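Local coordinates for histidine kinase (Synechocystis sp., PDB 5DFY), which senses light through a phycocyanobilin-binding GAF domain, the part present here, and probably passes the signal to an ATP-dependent histidine kinase region of the full-length protein, at residues D108-L111 / Q112-G116; A133-T136 / D137-D141; A168-G172 / A173-W177. All blocks are in the same frame, centred on the assembly; numbering follows the deposited sequence.

Contact 1 of 3, residues D108-L111 / Q112-G116. With CYC (phycocyanobilin), chain B.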
loop_
_atom_site.group_PDB
_atom_site.type_symbol
_atom_site.label_atom_id
_atom_site.label_comp_id
_atom_site.label_asym_id
_atom_site.label_seq_id
_atom_site.Cartn_x
_atom_site.Cartn_y
_atom_site.Cartn_z
ATOM N N ASP A 108 20.925 -3.798 -15.599
ATOM C CA ASP A 108 21.701 -3.889 -14.391
ATOM C C ASP A 108 21.624 -5.292 -13.800
ATOM O O ASP A 108 20.644 -5.681 -13.152
ATOM C CB ASP A 108 21.241 -2.863 -13.373
ATOM C CG ASP A 108 22.256 -2.671 -12.309
ATOM O OD1 ASP A 108 22.377 -3.577 -11.454
ATOM O OD2 ASP A 108 22.940 -1.642 -12.338
ATOM N N THR A 109 22.686 -6.050 -14.027
ATOM C CA THR A 109 22.732 -7.432 -13.588
ATOM C C THR A 109 22.644 -7.542 -12.066
ATOM O O THR A 109 22.099 -8.505 -11.548
ATOM C CB THR A 109 24.019 -8.108 -14.099
ATOM O OG1 THR A 109 25.150 -7.317 -13.732
ATOM C CG2 THR A 109 23.988 -8.202 -15.596
ATOM N N TYR A 110 23.159 -6.553 -11.345
ATOM C CA TYR A 110 23.169 -6.602 -9.886
ATOM C C TYR A 110 21.765 -6.484 -9.298
ATOM O O TYR A 110 21.391 -7.245 -8.403
ATOM C CB TYR A 110 24.064 -5.509 -9.324
ATOM C CG TYR A 110 24.180 -5.490 -7.819
ATOM C CD1 TYR A 110 23.267 -4.805 -7.033
ATOM C CD2 TYR A 110 25.211 -6.160 -7.179
ATOM C CE1 TYR A 110 23.377 -4.789 -5.652
ATOM C CE2 TYR A 110 25.324 -6.147 -5.812
ATOM C CZ TYR A 110 24.412 -5.462 -5.052
ATOM O OH TYR A 110 24.535 -5.449 -3.684
ATOM N N LEU A 111 20.974 -5.523 -9.777
ATOM C CA LEU A 111 19.595 -5.422 -9.290
ATOM C C LEU A 111 18.819 -6.669 -9.616
ATOM O O LEU A 111 18.011 -7.153 -8.823
ATOM C CB LEU A 111 18.867 -4.218 -9.899
ATOM C CG LEU A 111 19.230 -2.832 -9.398
ATOM C CD1 LEU A 111 18.427 -1.821 -10.190
ATOM C CD2 LEU A 111 18.959 -2.682 -7.918
ATOM N N GLN A 112 19.038 -7.187 -10.812
ATOM C CA GLN A 112 18.330 -8.383 -11.225
ATOM C C GLN A 112 18.686 -9.574 -10.361
ATOM O O GLN A 112 17.810 -10.257 -9.857
ATOM C CB GLN A 112 18.633 -8.680 -12.683
ATOM C CG GLN A 112 17.906 -9.872 -13.204
ATOM C CD GLN A 112 17.783 -9.836 -14.713
ATOM O OE1 GLN A 112 16.764 -10.231 -15.274
ATOM N NE2 GLN A 112 18.820 -9.343 -15.376
ATOM N N GLU A 113 19.986 -9.814 -10.170
ATOM C CA GLU A 113 20.427 -10.978 -9.399
ATOM C C GLU A 113 20.023 -10.883 -7.940
ATOM O O GLU A 113 19.796 -11.898 -7.292
ATOM C CB GLU A 113 21.941 -11.156 -9.507
ATOM C CG GLU A 113 22.376 -11.596 -10.897
ATOM C CD GLU A 113 23.884 -11.623 -11.080
ATOM O OE1 GLU A 113 24.618 -11.532 -10.070
ATOM O OE2 GLU A 113 24.335 -11.741 -12.239
ATOM N N ASN A 114 19.942 -9.667 -7.411
ATOM C CA ASN A 114 19.582 -9.478 -6.021
ATOM C C ASN A 114 18.125 -9.081 -5.848
ATOM O O ASN A 114 17.731 -8.643 -4.789
ATOM C CB ASN A 114 20.509 -8.451 -5.396
ATOM C CG ASN A 114 21.937 -8.941 -5.345
ATOM O OD1 ASN A 114 22.784 -8.520 -6.132
ATOM N ND2 ASN A 114 22.203 -9.867 -4.445
ATOM N N GLU A 115 17.346 -9.269 -6.909
ATOM C CA GLU A 115 15.905 -9.090 -6.878
ATOM C C GLU A 115 15.530 -7.764 -6.248
ATOM O O GLU A 115 14.627 -7.692 -5.423
ATOM C CB GLU A 115 15.250 -10.243 -6.137
ATOM C CG GLU A 115 15.683 -11.583 -6.728
ATOM C CD GLU A 115 14.909 -12.774 -6.202
ATOM O OE1 GLU A 115 14.731 -12.882 -4.974
ATOM O OE2 GLU A 115 14.488 -13.612 -7.029
ATOM N N GLY A 116 16.223 -6.722 -6.675
ATOM C CA GLY A 116 15.947 -5.380 -6.189
ATOM C C GLY A 116 16.956 -4.849 -5.190
ATOM O O GLY A 116 16.936 -3.671 -4.845
HETATM C CHA CYC B . 24.500 -1.427 -8.280
HETATM N NA CYC B . 22.892 -0.480 -10.002
HETATM C C1A CYC B . 23.443 -0.692 -8.656
HETATM C C2A CYC B . 22.589 0.111 -7.717
HETATM C C3A CYC B . 21.561 0.785 -8.475
HETATM C C4A CYC B . 21.758 0.427 -9.889
HETATM C CMA CYC B . 20.499 1.672 -7.879
HETATM C CAA CYC B . 22.766 0.115 -6.209
HETATM C CBA CYC B . 22.035 -1.183 -5.798
HETATM C CGA CYC B . 22.092 -1.560 -4.318
HETATM O O1A CYC B . 22.925 -0.994 -3.575
HETATM O O2A CYC B . 21.326 -2.461 -3.829
HETATM C CHB CYC B . 20.960 0.779 -11.096
HETATM N NB CYC B . 20.490 3.180 -10.538
HETATM C C1B CYC B . 20.244 1.883 -11.229
HETATM C C2B CYC B . 19.087 2.044 -12.116
HETATM C C3B CYC B . 18.620 3.360 -12.011
HETATM C C4B CYC B . 19.470 4.116 -11.065
HETATM C CMB CYC B . 18.538 0.928 -12.980
HETATM C CAB CYC B . 17.434 3.965 -12.753
HETATM C CBB CYC B . 16.315 4.287 -11.774
HETATM O OB CYC B . 19.395 5.270 -10.714
HETATM N NC CYC B . 25.139 -2.252 -13.672
HETATM C C1C CYC B . 25.145 -2.012 -14.886
HETATM C C2C CYC B . 26.187 -3.127 -15.679
HETATM C C3C CYC B . 26.273 -4.143 -14.862
HETATM C C4C CYC B . 26.067 -3.466 -13.407
HETATM C CMC CYC B . 25.666 -3.426 -17.131
HETATM C CAC CYC B . 27.640 -5.026 -14.885
HETATM C CBC CYC B . 27.645 -5.870 -16.139
HETATM O OC CYC B . 24.527 -1.140 -15.462
HETATM C CHD CYC B . 26.511 -3.961 -12.242
HETATM N ND CYC B . 25.172 -2.517 -10.579
HETATM C C1D CYC B . 26.200 -3.356 -10.910
HETATM C C2D CYC B . 26.969 -3.592 -9.807
HETATM C C3D CYC B . 26.417 -2.911 -8.772
HETATM C C4D CYC B . 25.296 -2.244 -9.256
HETATM C CMD CYC B . 28.197 -4.491 -9.810
HETATM C CAD CYC B . 26.923 -2.880 -7.352
HETATM C CBD CYC B . 27.723 -1.620 -7.094
HETATM C CGD CYC B . 28.996 -1.640 -7.923
HETATM O O1D CYC B . 29.146 -0.862 -8.904
HETATM O O2D CYC B . 29.927 -2.446 -7.647
#
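Tyr110 and Asn114, one helical turn apart, pack side chain to side chain: the Asn114 amide lies over the centre of the phenol ring, the two planes inclined by 47°. The opposite face of Tyr110 bears on CAD of phycocyanobilin, and O2A meets the ring edge in plane. Tyr110 CB lies 3.4 Å from C1D, and CG, anti to the backbone N (chi1 -178°), lays the ring over the C3D substituent, with CG 3.5 Å from C3D. Leu111 splits its two methyls: CD1 is 3.7 Å from the bilin methine CHB, CD2 3.8 Å from Gly116 O. The backbone bonds define helix 109-113, part of the bilin pocket of the GAF domain, with Gln112 N, Glu113 N and Asn114 N donating to the carbonyls of Asp108, Thr109 and Tyr110. At the far end Glu115, at positive phi, is the C-prime residue of a Schellman motif, in which Gly116 N reaches Leu111 O at 2.8 Å and Glu115 N bonds to Gln112 O. The Asp108 carboxylate divides its work at the N-cap. OD1 accepts the capping bond from Leu111 N at 2.9 Å, while OD2 receives the lactam N-H at NC at 2.6 Å and, almost straight, the pyrrole ND at 3.0 Å. Trp106 adds a weak hydrogen bond to OD2, and the carboxylate's charge would probably favour protonated ring nitrogens.

Contact 2 of 3, residues A133-T136 / D137-D141. With CYC (phycocyanobilin), chain B.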
loop_
_atom_site.group_PDB
_atom_site.type_symbol
_atom_site.label_atom_id
_atom_site.label_comp_id
_atom_site.label_asym_id
_atom_site.label_seq_id
_atom_site.Cartn_x
_atom_site.Cartn_y
_atom_site.Cartn_z
ATOM N N ALA A 133 33.053 6.830 -6.361
ATOM C CA ALA A 133 32.202 5.939 -5.577
ATOM C C ALA A 133 32.730 4.511 -5.516
ATOM O O ALA A 133 32.209 3.690 -4.765
ATOM C CB ALA A 133 30.783 5.940 -6.144
ATOM N N GLY A 134 33.746 4.212 -6.317
ATOM C CA GLY A 134 34.320 2.876 -6.346
ATOM C C GLY A 134 33.418 1.842 -6.995
ATOM O O GLY A 134 33.392 0.677 -6.598
ATOM N N PHE A 135 32.684 2.264 -8.015
ATOM C CA PHE A 135 31.768 1.370 -8.692
ATOM C C PHE A 135 32.492 0.415 -9.626
ATOM O O PHE A 135 33.609 0.679 -10.082
ATOM C CB PHE A 135 30.738 2.163 -9.508
ATOM C CG PHE A 135 29.690 2.859 -8.682
ATOM C CD1 PHE A 135 29.090 2.236 -7.598
ATOM C CD2 PHE A 135 29.286 4.135 -9.022
ATOM C CE1 PHE A 135 28.123 2.880 -6.865
ATOM C CE2 PHE A 135 28.317 4.781 -8.290
ATOM C CZ PHE A 135 27.736 4.149 -7.216
ATOM N N THR A 136 31.830 -0.699 -9.909
ATOM C CA THR A 136 32.264 -1.626 -10.942
ATOM C C THR A 136 32.184 -0.936 -12.297
ATOM O O THR A 136 31.260 -0.162 -12.550
ATOM C CB THR A 136 31.395 -2.907 -10.934
ATOM O OG1 THR A 136 31.476 -3.527 -9.640
ATOM C CG2 THR A 136 31.836 -3.890 -12.005
ATOM N N ASP A 137 33.147 -1.209 -13.170
ATOM C CA ASP A 137 33.224 -0.506 -14.450
ATOM C C ASP A 137 31.951 -0.588 -15.290
ATOM O O ASP A 137 31.545 0.403 -15.884
ATOM C CB ASP A 137 34.397 -1.039 -15.268
ATOM C CG ASP A 137 35.728 -0.477 -14.808
ATOM O OD1 ASP A 137 35.772 0.190 -13.750
ATOM O OD2 ASP A 137 36.735 -0.710 -15.505
ATOM N N CYS A 138 31.315 -1.749 -15.358
ATOM C CA CYS A 138 30.123 -1.869 -16.194
ATOM C C CYS A 138 29.018 -0.930 -15.687
ATOM O O CYS A 138 28.198 -0.457 -16.470
ATOM C CB CYS A 138 29.621 -3.317 -16.239
ATOM S SG CYS A 138 29.148 -4.030 -14.651
ATOM N N HIS A 139 29.025 -0.663 -14.384
ATOM C CA HIS A 139 28.027 0.197 -13.742
ATOM C C HIS A 139 28.371 1.659 -14.044
ATOM O O HIS A 139 27.517 2.418 -14.520
ATOM C CB HIS A 139 27.992 -0.099 -12.233
ATOM C CG HIS A 139 26.979 0.684 -11.455
ATOM N ND1 HIS A 139 26.999 0.735 -10.081
ATOM C CD2 HIS A 139 25.899 1.405 -11.844
ATOM C CE1 HIS A 139 25.992 1.478 -9.651
ATOM N NE2 HIS A 139 25.305 1.890 -10.701
ATOM N N LEU A 140 29.628 2.032 -13.793
ATOM C CA LEU A 140 30.103 3.385 -14.080
ATOM C C LEU A 140 29.915 3.741 -15.548
ATOM O O LEU A 140 29.596 4.884 -15.877
ATOM C CB LEU A 140 31.582 3.528 -13.688
ATOM C CG LEU A 140 32.199 4.909 -13.905
ATOM C CD1 LEU A 140 31.350 5.994 -13.264
ATOM C CD2 LEU A 140 33.628 4.973 -13.364
ATOM N N ASP A 141 30.105 2.772 -16.440
ATOM C CA ASP A 141 29.950 3.037 -17.863
ATOM C C ASP A 141 28.522 3.443 -18.161
ATOM O O ASP A 141 28.287 4.337 -18.973
ATOM C CB ASP A 141 30.330 1.821 -18.714
ATOM C CG ASP A 141 31.829 1.515 -18.676
ATOM O OD1 ASP A 141 32.629 2.409 -18.308
ATOM O OD2 ASP A 141 32.202 0.370 -19.023
HETATM C CHA CYC B . 24.500 -1.427 -8.280
HETATM N NA CYC B . 22.892 -0.480 -10.002
HETATM C C1A CYC B . 23.443 -0.692 -8.656
HETATM C C2A CYC B . 22.589 0.111 -7.717
HETATM C C3A CYC B . 21.561 0.785 -8.475
HETATM C C4A CYC B . 21.758 0.427 -9.889
HETATM C CMA CYC B . 20.499 1.672 -7.879
HETATM C CAA CYC B . 22.766 0.115 -6.209
HETATM C CBA CYC B . 22.035 -1.183 -5.798
HETATM C CGA CYC B . 22.092 -1.560 -4.318
HETATM O O1A CYC B . 22.925 -0.994 -3.575
HETATM O O2A CYC B . 21.326 -2.461 -3.829
HETATM C CHB CYC B . 20.960 0.779 -11.096
HETATM N NB CYC B . 20.490 3.180 -10.538
HETATM C C1B CYC B . 20.244 1.883 -11.229
HETATM C C2B CYC B . 19.087 2.044 -12.116
HETATM C C3B CYC B . 18.620 3.360 -12.011
HETATM C C4B CYC B . 19.470 4.116 -11.065
HETATM C CMB CYC B . 18.538 0.928 -12.980
HETATM C CAB CYC B . 17.434 3.965 -12.753
HETATM C CBB CYC B . 16.315 4.287 -11.774
HETATM O OB CYC B . 19.395 5.270 -10.714
HETATM N NC CYC B . 25.139 -2.252 -13.672
HETATM C C1C CYC B . 25.145 -2.012 -14.886
HETATM C C2C CYC B . 26.187 -3.127 -15.679
HETATM C C3C CYC B . 26.273 -4.143 -14.862
HETATM C C4C CYC B . 26.067 -3.466 -13.407
HETATM C CMC CYC B . 25.666 -3.426 -17.131
HETATM C CAC CYC B . 27.640 -5.026 -14.885
HETATM C CBC CYC B . 27.645 -5.870 -16.139
HETATM O OC CYC B . 24.527 -1.140 -15.462
HETATM C CHD CYC B . 26.511 -3.961 -12.242
HETATM N ND CYC B . 25.172 -2.517 -10.579
HETATM C C1D CYC B . 26.200 -3.356 -10.910
HETATM C C2D CYC B . 26.969 -3.592 -9.807
HETATM C C3D CYC B . 26.417 -2.911 -8.772
HETATM C C4D CYC B . 25.296 -2.244 -9.256
HETATM C CMD CYC B . 28.197 -4.491 -9.810
HETATM C CAD CYC B . 26.923 -2.880 -7.352
HETATM C CBD CYC B . 27.723 -1.620 -7.094
HETATM C CGD CYC B . 28.996 -1.640 -7.923
HETATM O O1D CYC B . 29.146 -0.862 -8.904
HETATM O O2D CYC B . 29.927 -2.446 -7.647
#
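Phe135, just ahead of helix 137-145, packs on His139 in its first turn. Their rings meet obliquely, centroids 4.4 Å apart and planes at 47°, with His139 CE1 over the centre of one phenyl face and Ala133 CB against the opposite face near the rim. On the helix side of the same residue, Phe135 CB makes a looser apolar contact with Leu140. His139 in turn presents a ring face to the phycocyanobilin pyrroles, ND lying above it toward the rim; the imidazole thus has the bilin over one face and the phenyl ring set obliquely against it. Hydrogen bonding gathers round one propionate of the chromophore. His139 ND1 donates to O1D, which lies at the ring edge in the imidazole plane, at 2.9 Å (161°), a bond that fixes the rotation of the imidazole. Thr136 N also gives to O1D at 2.9 Å, with a weak second bond to O2D, and Thr136 OG1 donates to O2D at 2.7 Å. This is the bilin-attachment segment of a cyanobacteriochrome GAF domain: Cys138 SG is bonded to CAC at 1.8 Å in a thioether. SG stands between the backbone N and the carbonyl carbon (chi1 61°), bringing it alongside Thr136 CG2, 3.8 Å away. Backbone bonds start the helix. Thr136 occupies the N-cap position, but its hydroxyl serves the propionate and makes no capping bond. Its carbonyl O takes two donors, Leu140 N at 3.0 Å and His139 N, the latter from above the carbonyl plane. The start of the helix may help to offset the propionate's negative charge. Trp106 and Asp108 border His139 from a neighbouring part of the pocket.

Contact 3 of 3, residues A168-G172 / A173-W177. With CYC (phycocyanobilin), chain B.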
loop_
_atom_site.group_PDB
_atom_site.type_symbol
_atom_site.label_atom_id
_atom_site.label_comp_id
_atom_site.label_asym_id
_atom_site.label_seq_id
_atom_site.Cartn_x
_atom_site.Cartn_y
_atom_site.Cartn_z
ATOM N N ALA A 168 16.689 10.678 -8.874
ATOM C CA ALA A 168 17.007 12.081 -9.101
ATOM C C ALA A 168 18.507 12.180 -9.428
ATOM O O ALA A 168 19.339 11.576 -8.749
ATOM C CB ALA A 168 16.659 12.907 -7.898
ATOM N N TYR A 169 18.838 12.947 -10.470
ATOM C CA TYR A 169 20.186 12.944 -11.049
ATOM C C TYR A 169 20.706 14.340 -11.265
ATOM O O TYR A 169 19.969 15.226 -11.684
ATOM C CB TYR A 169 20.192 12.198 -12.385
ATOM C CG TYR A 169 19.581 10.825 -12.258
ATOM C CD1 TYR A 169 20.334 9.758 -11.805
ATOM C CD2 TYR A 169 18.242 10.615 -12.529
ATOM C CE1 TYR A 169 19.767 8.492 -11.654
ATOM C CE2 TYR A 169 17.672 9.368 -12.392
ATOM C CZ TYR A 169 18.443 8.312 -11.958
ATOM O OH TYR A 169 17.846 7.080 -11.809
ATOM N N GLN A 170 21.988 14.519 -10.954
ATOM C CA GLN A 170 22.724 15.720 -11.330
ATOM C C GLN A 170 23.653 15.320 -12.449
ATOM O O GLN A 170 24.352 14.325 -12.343
ATOM C CB GLN A 170 23.499 16.303 -10.140
ATOM C CG GLN A 170 23.567 17.819 -10.125
ATOM C CD GLN A 170 22.244 18.468 -9.752
ATOM O OE1 GLN A 170 21.326 17.801 -9.285
ATOM N NE2 GLN A 170 22.142 19.767 -9.949
ATOM N N ASN A 171 23.671 16.120 -13.509
ATOM C CA ASN A 171 24.335 15.745 -14.753
ATOM C C ASN A 171 25.695 16.372 -14.994
ATOM O O ASN A 171 26.524 15.775 -15.676
ATOM C CB ASN A 171 23.464 16.115 -15.936
ATOM C CG ASN A 171 22.306 15.182 -16.128
ATOM O OD1 ASN A 171 21.793 14.601 -15.169
ATOM N ND2 ASN A 171 21.895 15.013 -17.369
ATOM N N GLY A 172 25.904 17.561 -14.450
ATOM C CA GLY A 172 27.070 18.360 -14.804
ATOM C C GLY A 172 28.032 18.725 -13.704
ATOM O O GLY A 172 28.993 19.465 -13.948
ATOM N N ALA A 173 27.793 18.228 -12.498
ATOM C CA ALA A 173 28.643 18.505 -11.348
ATOM C C ALA A 173 28.298 17.514 -10.251
ATOM O O ALA A 173 27.187 16.975 -10.219
ATOM C CB ALA A 173 28.442 19.908 -10.848
ATOM N N PRO A 174 29.234 17.283 -9.331
ATOM C CA PRO A 174 28.882 16.470 -8.170
ATOM C C PRO A 174 27.906 17.220 -7.287
ATOM O O PRO A 174 27.721 18.436 -7.416
ATOM C CB PRO A 174 30.225 16.218 -7.484
ATOM C CG PRO A 174 31.147 17.246 -8.006
ATOM C CD PRO A 174 30.654 17.682 -9.342
ATOM N N ARG A 175 27.261 16.485 -6.391
ATOM C CA ARG A 175 26.269 17.069 -5.527
ATOM C C ARG A 175 26.273 16.347 -4.208
ATOM O O ARG A 175 26.052 15.136 -4.179
ATOM C CB ARG A 175 24.878 16.975 -6.148
ATOM C CG ARG A 175 23.804 17.544 -5.274
ATOM C CD ARG A 175 22.507 17.666 -6.025
ATOM N NE ARG A 175 21.490 18.227 -5.161
ATOM C CZ ARG A 175 20.329 18.703 -5.559
ATOM N NH1 ARG A 175 20.000 18.680 -6.841
ATOM N NH2 ARG A 175 19.486 19.202 -4.672
ATOM N N HIS A 176 26.457 17.085 -3.126
ATOM C CA HIS A 176 26.331 16.484 -1.805
ATOM C C HIS A 176 24.867 16.467 -1.411
ATOM O O HIS A 176 24.301 17.514 -1.115
ATOM C CB HIS A 176 27.131 17.239 -0.759
ATOM C CG HIS A 176 26.993 16.657 0.616
ATOM N ND1 HIS A 176 26.765 17.425 1.738
ATOM C CD2 HIS A 176 27.025 15.371 1.041
ATOM C CE1 HIS A 176 26.682 16.638 2.798
ATOM N NE2 HIS A 176 26.831 15.388 2.401
ATOM N N TRP A 177 24.264 15.278 -1.427
ATOM C CA TRP A 177 22.861 15.132 -1.093
ATOM C C TRP A 177 22.649 15.271 0.410
ATOM O O TRP A 177 23.324 14.603 1.184
ATOM C CB TRP A 177 22.344 13.783 -1.560
ATOM C CG TRP A 177 22.512 13.528 -3.044
ATOM C CD1 TRP A 177 23.479 12.769 -3.640
ATOM C CD2 TRP A 177 21.682 14.018 -4.101
ATOM N NE1 TRP A 177 23.293 12.746 -5.001
ATOM C CE2 TRP A 177 22.195 13.508 -5.305
ATOM C CE3 TRP A 177 20.549 14.841 -4.145
ATOM C CZ2 TRP A 177 21.623 13.796 -6.537
ATOM C CZ3 TRP A 177 19.990 15.122 -5.367
ATOM C CH2 TRP A 177 20.515 14.592 -6.543
HETATM C CHA CYC B . 24.500 -1.427 -8.280
HETATM N NA CYC B . 22.892 -0.480 -10.002
HETATM C C1A CYC B . 23.443 -0.692 -8.656
HETATM C C2A CYC B . 22.589 0.111 -7.717
HETATM C C3A CYC B . 21.561 0.785 -8.475
HETATM C C4A CYC B . 21.758 0.427 -9.889
HETATM C CMA CYC B . 20.499 1.672 -7.879
HETATM C CAA CYC B . 22.766 0.115 -6.209
HETATM C CBA CYC B . 22.035 -1.183 -5.798
HETATM C CGA CYC B . 22.092 -1.560 -4.318
HETATM O O1A CYC B . 22.925 -0.994 -3.575
HETATM O O2A CYC B . 21.326 -2.461 -3.829
HETATM C CHB CYC B . 20.960 0.779 -11.096
HETATM N NB CYC B . 20.490 3.180 -10.538
HETATM C C1B CYC B . 20.244 1.883 -11.229
HETATM C C2B CYC B . 19.087 2.044 -12.116
HETATM C C3B CYC B . 18.620 3.360 -12.011
HETATM C C4B CYC B . 19.470 4.116 -11.065
HETATM C CMB CYC B . 18.538 0.928 -12.980
HETATM C CAB CYC B . 17.434 3.965 -12.753
HETATM C CBB CYC B . 16.315 4.287 -11.774
HETATM O OB CYC B . 19.395 5.270 -10.714
HETATM N NC CYC B . 25.139 -2.252 -13.672
HETATM C C1C CYC B . 25.145 -2.012 -14.886
HETATM C C2C CYC B . 26.187 -3.127 -15.679
HETATM C C3C CYC B . 26.273 -4.143 -14.862
HETATM C C4C CYC B . 26.067 -3.466 -13.407
HETATM C CMC CYC B . 25.666 -3.426 -17.131
HETATM C CAC CYC B . 27.640 -5.026 -14.885
HETATM C CBC CYC B . 27.645 -5.870 -16.139
HETATM O OC CYC B . 24.527 -1.140 -15.462
HETATM C CHD CYC B . 26.511 -3.961 -12.242
HETATM N ND CYC B . 25.172 -2.517 -10.579
HETATM C C1D CYC B . 26.200 -3.356 -10.910
HETATM C C2D CYC B . 26.969 -3.592 -9.807
HETATM C C3D CYC B . 26.417 -2.911 -8.772
HETATM C C4D CYC B . 25.296 -2.244 -9.256
HETATM C CMD CYC B . 28.197 -4.491 -9.810
HETATM C CAD CYC B . 26.923 -2.880 -7.352
HETATM C CBD CYC B . 27.723 -1.620 -7.094
HETATM C CGD CYC B . 28.996 -1.640 -7.923
HETATM O O1D CYC B . 29.146 -0.862 -8.904
HETATM O O2D CYC B . 29.927 -2.446 -7.647
#
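Gln170 and Arg175 meet at about a right angle across the bend that follows strand 161-170, their amide and guanidinium planes 79° apart. Arg175 NH1 donates to Gln170 OE1 at 2.9 Å. The oxygen lies in the guanidinium plane, at its edge, whereas the donor stands 42° out of the amide carbonyl plane and therefore off its lone pairs. Arg175 runs extended from CG to NE alongside, with CD 3.5 Å from Gln170 OE1; Gln170 reaches it by bending at chi2 (73°), and its CG lies 3.7 Å from Ala173 O. The strongest partner of the guanidinium is Glu181, in a salt bridge to NH2, which also donates to Leu66 O. Trp177 lies flat against the arginine: its CZ3 sits over one guanidinium face, near the rim, and Arg175 CD is 3.6 Å above the indole. The far corner of the indole, CH2, comes within 4.4 Å of Ala168 CB, and NE1 donates to Val127 O. Ala173 N and O are covered by the bend without a polar partner in the model. Tyr169 leaves the strand on the other face, away from the 173-177 segment. Its ring edge meets the lactam oxygen OB of the terminal ring of phycocyanobilin in plane, and OH donates to OB at 2.6 Å. Thus the last residues of a central strand of the antiparallel GAF sheet serve two sides: Gln170 and Ala168 pack against the connection that leads to helix 179-203, and Tyr169 lines the bilin pocket at the end of the chromophore remote from the cysteine linkage.

All three contacts are local and follow one another along the chain, so none nests in or crosses another. Contact 1 spans the short helix 109-113, between strands 82-89 and 125-127, and closes a short helix and its terminating bend. Contact 2 closes the entry from the loop after strand 125-127 into helix 137-145. Contact 3 reverses the chain at the end of strand 161-170, on the way to helix 179-203. All three touch phycocyanobilin; contacts 1 and 2 also touch each other directly, Asp108 OD2 lying 4.3 Å from His139 CD2, while contact 3 stays about 9 Å from either at the nearest atoms and meets the lactam end remote from the thioether of contact 2.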